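Local coordinates for beta-1,4-mannanase (Caldicellulosiruptor saccharolyticus, PDB 1PMH), which binds mannohexaose and probably beta-1,4-mannan chains as the family 27 carbohydrate-binding module of a mannan-degrading enzyme, at residues S3-F11 / L175-E183; F96-K106 / G117-N125. All coordinates share one frame; numbering follows the deposited sequence.

Interaction 1 (S3-F11 / L175-E183). With CA (calcium ion), chain C.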
loop_
_atom_site.group_PDB
_atom_site.type_symbol
_atom_site.label_atom_id
_atom_site.label_comp_id
_atom_site.label_asym_id
_atom_site.label_seq_id
_atom_site.Cartn_x
_atom_site.Cartn_y
_atom_site.Cartn_z
ATOM N N SER A 3 7.467 22.218 9.846
ATOM C CA SER A 3 6.500 22.644 10.903
ATOM C C SER A 3 5.298 21.709 11.062
ATOM O O SER A 3 4.374 22.024 11.838
ATOM C CB SER A 3 6.002 24.067 10.618
ATOM O OG SER A 3 6.974 25.003 11.044
ATOM N N VAL A 4 5.281 20.614 10.297
ATOM C CA VAL A 4 4.308 19.548 10.507
ATOM C C VAL A 4 4.949 18.209 10.858
ATOM O O VAL A 4 6.030 17.858 10.372
ATOM C CB VAL A 4 3.314 19.353 9.335
ATOM C CG1 VAL A 4 2.734 20.708 8.925
ATOM C CG2 VAL A 4 3.933 18.698 8.117
ATOM N N ASN A 5 4.220 17.469 11.684
ATOM C CA ASN A 5 4.620 16.165 12.194
ATOM C C ASN A 5 4.240 15.122 11.138
ATOM O O ASN A 5 3.078 15.000 10.778
ATOM C CB ASN A 5 3.817 15.844 13.453
ATOM C CG ASN A 5 4.106 16.783 14.602
ATOM O OD1 ASN A 5 5.230 17.257 14.745
ATOM N ND2 ASN A 5 3.102 17.014 15.449
ATOM N N PRO A 6 5.175 14.293 10.704
ATOM C CA PRO A 6 4.838 13.212 9.769
ATOM C C PRO A 6 3.823 12.262 10.357
ATOM O O PRO A 6 3.867 12.033 11.561
ATOM C CB PRO A 6 6.181 12.529 9.506
ATOM C CG PRO A 6 7.217 13.622 9.931
ATOM C CD PRO A 6 6.602 14.334 11.050
ATOM N N VAL A 7 2.957 11.733 9.510
ATOM C CA VAL A 7 2.047 10.679 9.922
ATOM C C VAL A 7 2.731 9.376 9.525
ATOM O O VAL A 7 3.043 9.166 8.371
ATOM C CB VAL A 7 0.685 10.766 9.230
ATOM C CG1 VAL A 7 -0.185 9.626 9.643
ATOM C CG2 VAL A 7 -0.014 12.078 9.484
ATOM N N VAL A 8 3.058 8.553 10.520
ATOM C CA VAL A 8 3.898 7.388 10.303
ATOM C C VAL A 8 3.098 6.123 10.608
ATOM O O VAL A 8 2.836 5.765 11.767
ATOM C CB VAL A 8 5.127 7.424 11.233
ATOM C CG1 VAL A 8 6.020 6.237 11.015
ATOM C CG2 VAL A 8 5.917 8.690 10.901
ATOM N N LEU A 9 2.699 5.414 9.558
ATOM C CA LEU A 9 1.932 4.171 9.639
ATOM C C LEU A 9 2.921 3.026 9.392
ATOM O O LEU A 9 3.100 2.522 8.285
ATOM C CB LEU A 9 0.779 4.217 8.648
ATOM C CG LEU A 9 -0.077 5.482 8.653
ATOM C CD1 LEU A 9 -1.248 5.356 7.702
ATOM C CD2 LEU A 9 -0.606 5.759 10.057
ATOM N N ASP A 10 3.556 2.640 10.489
ATOM C CA ASP A 10 4.641 1.662 10.490
ATOM C C ASP A 10 4.254 0.313 11.108
ATOM O O ASP A 10 5.077 -0.595 11.144
ATOM C CB ASP A 10 5.911 2.188 11.154
ATOM C CG ASP A 10 5.732 2.590 12.587
ATOM O OD1 ASP A 10 4.665 2.345 13.182
ATOM O OD2 ASP A 10 6.689 3.183 13.143
ATOM N N PHE A 11 3.032 0.220 11.612
ATOM C CA PHE A 11 2.452 -0.973 12.211
ATOM C C PHE A 11 3.190 -1.384 13.485
ATOM O O PHE A 11 2.958 -2.488 13.984
ATOM C CB PHE A 11 2.326 -2.105 11.184
ATOM C CG PHE A 11 1.640 -1.601 9.939
ATOM C CD1 PHE A 11 0.264 -1.396 9.955
ATOM C CD2 PHE A 11 2.367 -1.213 8.825
ATOM C CE1 PHE A 11 -0.374 -0.812 8.883
ATOM C CE2 PHE A 11 1.721 -0.605 7.730
ATOM C CZ PHE A 11 0.371 -0.424 7.761
ATOM N N LEU A 175 2.708 -4.298 3.048
ATOM C CA LEU A 175 2.951 -2.871 3.095
ATOM C C LEU A 175 3.598 -2.523 4.417
ATOM O O LEU A 175 3.274 -3.081 5.467
ATOM C CB LEU A 175 1.689 -2.053 2.963
ATOM C CG LEU A 175 1.023 -2.035 1.638
ATOM C CD1 LEU A 175 -0.292 -1.261 1.744
ATOM C CD2 LEU A 175 1.902 -1.386 0.576
ATOM N N ASP A 176 4.504 -1.559 4.387
ATOM C CA ASP A 176 5.081 -1.043 5.635
ATOM C C ASP A 176 5.496 0.402 5.398
ATOM O O ASP A 176 5.652 0.871 4.267
ATOM C CB ASP A 176 6.270 -1.891 6.099
ATOM C CG ASP A 176 6.547 -1.858 7.593
ATOM O OD1 ASP A 176 5.868 -1.124 8.329
ATOM O OD2 ASP A 176 7.455 -2.558 8.046
ATOM N N ASN A 177 5.732 1.078 6.521
ATOM C CA ASN A 177 6.311 2.426 6.480
ATOM C C ASN A 177 5.568 3.336 5.515
ATOM O O ASN A 177 6.164 4.035 4.683
ATOM C CB ASN A 177 7.795 2.344 6.184
ATOM C CG ASN A 177 8.542 1.653 7.302
ATOM O OD1 ASN A 177 8.148 1.730 8.467
ATOM N ND2 ASN A 177 9.614 0.979 6.979
ATOM N N VAL A 178 4.250 3.346 5.694
ATOM C CA VAL A 178 3.428 4.293 4.932
ATOM C C VAL A 178 3.495 5.604 5.691
ATOM O O VAL A 178 3.110 5.657 6.839
ATOM C CB VAL A 178 1.996 3.760 4.817
ATOM C CG1 VAL A 178 1.113 4.815 4.148
ATOM C CG2 VAL A 178 1.980 2.412 4.059
ATOM N N ARG A 179 3.992 6.650 5.040
ATOM C CA ARG A 179 4.228 7.919 5.700
ATOM C C ARG A 179 3.638 9.056 4.885
ATOM O O ARG A 179 3.802 9.124 3.657
ATOM C CB ARG A 179 5.728 8.184 5.906
ATOM C CG ARG A 179 6.373 7.138 6.801
ATOM C CD ARG A 179 7.725 7.550 7.270
ATOM N NE ARG A 179 8.637 7.411 6.146
ATOM C CZ ARG A 179 9.911 7.788 6.223
ATOM N NH1 ARG A 179 10.365 8.413 7.297
ATOM N NH2 ARG A 179 10.700 7.592 5.176
ATOM N N ILE A 180 2.961 9.990 5.562
ATOM C CA ILE A 180 2.498 11.251 4.974
ATOM C C ILE A 180 3.473 12.287 5.511
ATOM O O ILE A 180 3.572 12.485 6.728
ATOM C CB ILE A 180 1.034 11.509 5.350
ATOM C CG1 ILE A 180 0.117 10.339 4.932
ATOM C CG2 ILE A 180 0.608 12.901 4.837
ATOM C CD1 ILE A 180 -1.280 10.523 5.530
ATOM N N ARG A 181 4.229 12.892 4.587
ATOM C CA ARG A 181 5.491 13.542 4.924
ATOM C C ARG A 181 5.526 14.980 4.413
ATOM O O ARG A 181 5.042 15.242 3.321
ATOM C CB ARG A 181 6.700 12.805 4.328
ATOM C CG ARG A 181 6.814 11.351 4.695
ATOM C CD ARG A 181 8.084 10.712 4.175
ATOM N NE ARG A 181 9.220 11.109 5.001
ATOM C CZ ARG A 181 10.503 11.073 4.657
ATOM N NH1 ARG A 181 10.857 10.681 3.456
ATOM N NH2 ARG A 181 11.423 11.535 5.494
ATOM N N PRO A 182 6.176 15.871 5.143
ATOM C CA PRO A 182 6.509 17.190 4.562
ATOM C C PRO A 182 7.562 17.162 3.458
ATOM O O PRO A 182 7.695 18.097 2.645
ATOM C CB PRO A 182 6.960 17.999 5.775
ATOM C CG PRO A 182 7.538 16.951 6.738
ATOM C CD PRO A 182 6.620 15.760 6.544
ATOM N N GLU A 183 8.340 16.084 3.399
ATOM C CA GLU A 183 9.382 15.973 2.395
ATOM C C GLU A 183 8.830 15.975 0.974
ATOM O O GLU A 183 7.825 15.316 0.696
ATOM C CB GLU A 183 10.201 14.699 2.645
ATOM C CG GLU A 183 11.165 14.752 3.816
ATOM C CD GLU A 183 10.567 14.727 5.202
ATOM O OE1 GLU A 183 9.386 14.380 5.394
ATOM O OE2 GLU A 183 11.319 15.123 6.114
HETATM CA CA CA C . 6.897 -1.919 10.452
HETATM O O HOH W 1 8.318 -0.083 10.440
#

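Interaction 2 (F96-K106 / G117-N125). Unlike the reference sequence in segment 96-106: Ala104 (reference Pro). With BMA (beta-D-mannopyranose), chain B; BMA (beta-D-mannopyranose), chain D.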
loop_
_atom_site.group_PDB
_atom_site.type_symbol
_atom_site.label_atom_id
_atom_site.label_comp_id
_atom_site.label_asym_id
_atom_site.label_seq_id
_atom_site.Cartn_x
_atom_site.Cartn_y
_atom_site.Cartn_z
ATOM N N PHE A 96 6.378 -14.840 -6.755
ATOM C CA PHE A 96 5.961 -13.804 -7.693
ATOM C C PHE A 96 6.591 -13.990 -9.065
ATOM O O PHE A 96 5.946 -13.854 -10.096
ATOM C CB PHE A 96 6.250 -12.417 -7.081
ATOM C CG PHE A 96 5.705 -11.229 -7.822
ATOM C CD1 PHE A 96 4.522 -11.284 -8.535
ATOM C CD2 PHE A 96 6.339 -10.010 -7.736
ATOM C CE1 PHE A 96 4.059 -10.159 -9.191
ATOM C CE2 PHE A 96 5.858 -8.875 -8.344
ATOM C CZ PHE A 96 4.712 -8.946 -9.082
ATOM N N SER A 97 7.864 -14.356 -9.082
ATOM C CA SER A 97 8.566 -14.607 -10.334
ATOM C C SER A 97 7.955 -15.728 -11.144
ATOM O O SER A 97 7.888 -15.651 -12.369
ATOM C CB SER A 97 10.049 -14.901 -10.065
ATOM O OG SER A 97 10.258 -16.147 -9.414
ATOM N N LYS A 98 7.427 -16.728 -10.467
ATOM C CA LYS A 98 6.794 -17.889 -11.100
ATOM C C LYS A 98 5.389 -17.588 -11.616
ATOM O O LYS A 98 4.888 -18.212 -12.535
ATOM C CB LYS A 98 6.742 -19.069 -10.118
ATOM C CG LYS A 98 7.877 -20.063 -10.294
ATOM C CD LYS A 98 8.859 -20.068 -9.142
ATOM C CE LYS A 98 10.190 -19.461 -9.564
ATOM N NZ LYS A 98 10.893 -18.818 -8.435
ATOM N N SER A 99 4.748 -16.593 -11.043
ATOM C CA SER A 99 3.416 -16.190 -11.442
ATOM C C SER A 99 3.411 -15.578 -12.833
ATOM O O SER A 99 4.388 -14.991 -13.263
ATOM C CB SER A 99 2.744 -15.303 -10.418
ATOM O OG SER A 99 3.238 -13.986 -10.416
ATOM N N GLN A 100 2.293 -15.701 -13.534
ATOM C CA GLN A 100 2.110 -15.082 -14.817
ATOM C C GLN A 100 1.581 -13.657 -14.650
ATOM O O GLN A 100 0.985 -13.307 -13.640
ATOM C CB GLN A 100 1.145 -15.890 -15.688
ATOM C CG GLN A 100 1.573 -17.310 -15.938
ATOM C CD GLN A 100 2.965 -17.422 -16.487
ATOM O OE1 GLN A 100 3.299 -16.825 -17.514
ATOM N NE2 GLN A 100 3.772 -18.253 -15.844
ATOM N N GLY A 101 1.738 -12.871 -15.696
ATOM C CA GLY A 101 1.202 -11.525 -15.713
ATOM C C GLY A 101 1.903 -10.621 -14.723
ATOM O O GLY A 101 3.089 -10.730 -14.510
ATOM N N GLY A 102 1.168 -9.671 -14.169
ATOM C CA GLY A 102 1.716 -8.722 -13.220
ATOM C C GLY A 102 0.574 -7.995 -12.566
ATOM O O GLY A 102 -0.555 -8.431 -12.667
ATOM N N PHE A 103 0.872 -6.960 -11.823
ATOM C CA PHE A 103 -0.180 -6.201 -11.189
ATOM C C PHE A 103 0.116 -4.717 -11.257
ATOM O O PHE A 103 1.235 -4.286 -11.472
ATOM C CB PHE A 103 -0.469 -6.692 -9.755
ATOM C CG PHE A 103 0.553 -6.323 -8.710
ATOM C CD1 PHE A 103 0.427 -5.171 -7.988
ATOM C CD2 PHE A 103 1.612 -7.170 -8.408
ATOM C CE1 PHE A 103 1.324 -4.807 -7.024
ATOM C CE2 PHE A 103 2.510 -6.821 -7.428
ATOM C CZ PHE A 103 2.363 -5.625 -6.755
ATOM N N ALA A 104 -0.946 -3.952 -11.060
ATOM C CA ALA A 104 -0.894 -2.501 -10.969
ATOM C C ALA A 104 -1.255 -2.087 -9.554
ATOM O O ALA A 104 -1.965 -2.795 -8.841
ATOM C CB ALA A 104 -1.876 -1.902 -11.965
ATOM N N TYR A 105 -0.808 -0.923 -9.150
ATOM C CA TYR A 105 -1.248 -0.320 -7.919
ATOM C C TYR A 105 -1.408 1.174 -8.107
ATOM O O TYR A 105 -0.809 1.808 -8.989
ATOM C CB TYR A 105 -0.367 -0.666 -6.713
ATOM C CG TYR A 105 0.961 0.031 -6.770
ATOM C CD1 TYR A 105 1.110 1.279 -6.227
ATOM C CD2 TYR A 105 2.064 -0.525 -7.390
ATOM C CE1 TYR A 105 2.316 1.977 -6.308
ATOM C CE2 TYR A 105 3.274 0.130 -7.471
ATOM C CZ TYR A 105 3.381 1.415 -6.982
ATOM O OH TYR A 105 4.552 2.127 -7.035
ATOM N N LYS A 106 -2.245 1.743 -7.252
ATOM C CA LYS A 106 -2.460 3.185 -7.162
ATOM C C LYS A 106 -2.464 3.589 -5.698
ATOM O O LYS A 106 -2.915 2.838 -4.853
ATOM C CB LYS A 106 -3.759 3.621 -7.814
ATOM C CG LYS A 106 -3.968 3.159 -9.233
ATOM C CD LYS A 106 -5.155 3.813 -9.909
ATOM C CE LYS A 106 -5.232 3.503 -11.404
ATOM N NZ LYS A 106 -6.403 4.217 -12.014
ATOM N N GLY A 117 -0.317 8.646 -7.452
ATOM C CA GLY A 117 0.599 7.969 -8.311
ATOM C C GLY A 117 0.161 6.536 -8.499
ATOM O O GLY A 117 -0.748 6.050 -7.838
ATOM N N SER A 118 0.781 5.919 -9.490
ATOM C CA SER A 118 0.455 4.563 -9.865
ATOM C C SER A 118 1.585 3.953 -10.640
ATOM O O SER A 118 2.404 4.671 -11.218
ATOM C CB SER A 118 -0.811 4.554 -10.715
ATOM O OG SER A 118 -0.652 5.345 -11.867
ATOM N N GLU A 119 1.575 2.617 -10.672
ATOM C CA GLU A 119 2.412 1.868 -11.578
ATOM C C GLU A 119 1.645 0.674 -12.109
ATOM O O GLU A 119 0.801 0.107 -11.428
ATOM C CB GLU A 119 3.687 1.357 -10.950
ATOM C CG GLU A 119 4.628 2.431 -10.436
ATOM C CD GLU A 119 5.985 1.808 -10.137
ATOM O OE1 GLU A 119 6.811 1.715 -11.101
ATOM O OE2 GLU A 119 6.220 1.383 -8.972
ATOM N N PHE A 120 1.941 0.365 -13.358
ATOM C CA PHE A 120 1.331 -0.737 -14.067
ATOM C C PHE A 120 2.354 -1.816 -14.373
ATOM O O PHE A 120 3.534 -1.553 -14.467
ATOM C CB PHE A 120 0.712 -0.233 -15.391
ATOM C CG PHE A 120 -0.382 0.750 -15.164
ATOM C CD1 PHE A 120 -0.115 2.103 -14.939
ATOM C CD2 PHE A 120 -1.684 0.335 -15.213
ATOM C CE1 PHE A 120 -1.163 2.961 -14.708
ATOM C CE2 PHE A 120 -2.718 1.200 -15.004
ATOM C CZ PHE A 120 -2.469 2.510 -14.706
ATOM N N ASN A 121 1.851 -3.034 -14.546
ATOM C CA ASN A 121 2.659 -4.162 -15.007
ATOM C C ASN A 121 3.859 -4.448 -14.126
ATOM O O ASN A 121 4.963 -4.701 -14.629
ATOM C CB ASN A 121 3.070 -3.955 -16.461
ATOM C CG ASN A 121 1.877 -3.826 -17.357
ATOM O OD1 ASN A 121 1.648 -2.773 -17.918
ATOM N ND2 ASN A 121 1.052 -4.870 -17.394
ATOM N N ILE A 122 3.637 -4.371 -12.831
ATOM C CA ILE A 122 4.672 -4.763 -11.883
ATOM C C ILE A 122 4.847 -6.281 -11.935
ATOM O O ILE A 122 3.884 -7.053 -11.819
ATOM C CB ILE A 122 4.270 -4.357 -10.437
ATOM C CG1 ILE A 122 4.125 -2.845 -10.329
ATOM C CG2 ILE A 122 5.240 -4.880 -9.398
ATOM C CD1 ILE A 122 5.391 -2.046 -10.578
ATOM N N THR A 123 6.108 -6.676 -12.083
ATOM C CA THR A 123 6.512 -8.068 -12.007
ATOM C C THR A 123 7.678 -8.210 -11.026
ATOM O O THR A 123 8.113 -7.227 -10.445
ATOM C CB THR A 123 6.928 -8.599 -13.384
ATOM O OG1 THR A 123 8.075 -7.864 -13.822
ATOM C CG2 THR A 123 5.830 -8.373 -14.424
ATOM N N ALA A 124 8.193 -9.426 -10.863
ATOM C CA ALA A 124 9.138 -9.697 -9.777
ATOM C C ALA A 124 10.431 -8.906 -9.907
ATOM O O ALA A 124 11.089 -8.696 -8.893
ATOM C CB ALA A 124 9.452 -11.184 -9.669
ATOM N N ASN A 125 10.814 -8.486 -11.103
ATOM C CA ASN A 125 12.050 -7.761 -11.291
ATOM C C ASN A 125 11.888 -6.241 -11.148
ATOM O O ASN A 125 12.823 -5.491 -11.389
ATOM C CB ASN A 125 12.791 -8.257 -12.543
ATOM C CG ASN A 125 13.316 -9.696 -12.368
ATOM O OD1 ASN A 125 13.869 -10.059 -11.319
ATOM N ND2 ASN A 125 13.116 -10.526 -13.386
HETATM C C1 BMA B . -9.341 2.568 -12.907
HETATM C C2 BMA B . -9.458 2.210 -11.457
HETATM C C3 BMA B . -10.749 2.832 -10.935
HETATM C C4 BMA B . -10.770 4.335 -11.262
HETATM C C5 BMA B . -10.464 4.591 -12.723
HETATM C C6 BMA B . -10.334 6.085 -12.963
HETATM O O2 BMA B . -8.355 2.733 -10.751
HETATM O O3 BMA B . -10.871 2.526 -9.540
HETATM O O4 BMA B . -12.077 4.819 -11.122
HETATM O O5 BMA B . -9.260 3.975 -13.093
HETATM O O6 BMA B . -10.264 6.290 -14.330
HETATM C C1 BMA D . -6.814 0.659 -16.915
HETATM C C2 BMA D . -6.367 2.072 -16.621
HETATM C C3 BMA D . -6.678 2.373 -15.162
HETATM C C4 BMA D . -8.074 1.959 -14.812
HETATM C C5 BMA D . -8.391 0.511 -15.213
HETATM C C6 BMA D . -9.806 0.065 -14.950
HETATM O O2 BMA D . -7.104 2.968 -17.431
HETATM O O3 BMA D . -6.383 3.723 -14.822
HETATM O O4 BMA D . -8.139 2.061 -13.409
HETATM O O5 BMA D . -8.139 0.361 -16.602
HETATM O O6 BMA D . -10.734 0.946 -15.545
HETATM O O HOH W 2 6.733 -11.743 -11.873
#

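Interaction 1 (S3-F11 / L175-E183)
Val7 and Ile180 face each other as a hydrogen-bonded antiparallel pair where the first strand of the jellyroll beta-sandwich lies along the last, bringing the two ends of the chain together. Their backbones exchange two bonds, Val7 N to Ile180 O and Ile180 N to Val7 O, both 2.9 Å, and Val7 CB sits 4.0 Å from Ile180 CB. The next hydrogen-bonded pair is less even: Leu9 N meets Val178 O nearly head-on at 2.8 Å, whereas Val178 N reaches Leu9 O from well above the carbonyl plane. Val7, Leu9, Val178 and Ile180 share one face of the sheet. There Val178 packs on Leu158 and Phe160 of strand 153-165, so this face looks into the core between the two sheets. On the other face, with Val8, the Arg179 guanidinium lies face-on over that of Arg181, with Arg181 NE above its centre, and Glu86 makes a salt bridge to each.

Beyond the strand pair, Phe11 turns its ring back toward 175-176, CG lying anti to its own carbonyl carbon (chi1 -51°). Phe11 CD2 presents the ring edge to Asp176 OD1 at 3.5 Å, while ring and carboxylate planes are 45° apart; Leu48 packs against the same ring. With an alanine in place of Phe11, a gap would probably open beside Leu48 and Leu175 O, and the ring edge against Asp176 OD1 would be lost.

That carboxylate grips calcium through both oxygens, and Asp10 contributes its backbone O at 2.4 Å; Glu12, Asn44 and Tyr46 complete the protein ligands. Asn177 N also donates to Asp176 OD1 from above the carboxylate plane. Asn177, whose ND2 is held by Glu88, takes a hydrogen bond on OD1 from a metal-bound water at 2.7 Å.

Interaction 2 (F96-K106 / G117-N125)
A beta hairpin of strands 102-109 and 114-122 carries a G1 beta bulge here, Asn121 and Ile122 both facing Phe103. Phe103 and Ile122 exchange backbone hydrogen bonds, and Ile122 CB stands over the Phe103 ring, 4.2 Å from its centroid, in a CH-pi contact. Gly102 passes so close to Ile122 O that a CB would clash with it.

Past the bulge, Tyr105 and Glu119 pair through their backbones and run side by side. Tyr105 CG sits between its backbone N and carbonyl carbon (chi1 72°), which lays the ring over Glu119 N. The Tyr105 hydroxyl, OH, donates to the anti lone pair of Glu119 OE2 at 2.7 Å. At the far end, the Phe96 ring rests on Ala124, Phe96 CD2 3.8 Å from Ala124 CB, and a water links Phe96 O to Ala124 N.

Lys106 leaves the opposite face from Tyr105, its CG against Ser118 CB. The extended chain delivers Lys106 NZ to O2 of the chain B mannose (2.8 Å) and O3 of the chain D mannose (2.9 Å), while Glu115 forms a salt bridge with it. One face thus packs into the protein and the other supplies a lysine to the glycan-binding site of this CBM27 beta-sandwich.

Interaction 1 and interaction 2 belong to the two different sheets of the sandwich and lie on opposite sides of the chain's centre, their own centres about 24 Å apart. Their nearest atoms remain about 7 Å from each other, so other residues make the connection. Met89 of strand 84-92 touches Leu175 of interaction 1 as well as Phe103 and Tyr105 of interaction 2, and strand 153-165, which pairs directly with strand 102-109, also faces interaction 1. The ligands divide in the same way: calcium is held at 3-11/175-183, and mannose residues are met at 96-106/117-125. This separation is consistent with a structural role for the metal rather than a direct one in sugar binding.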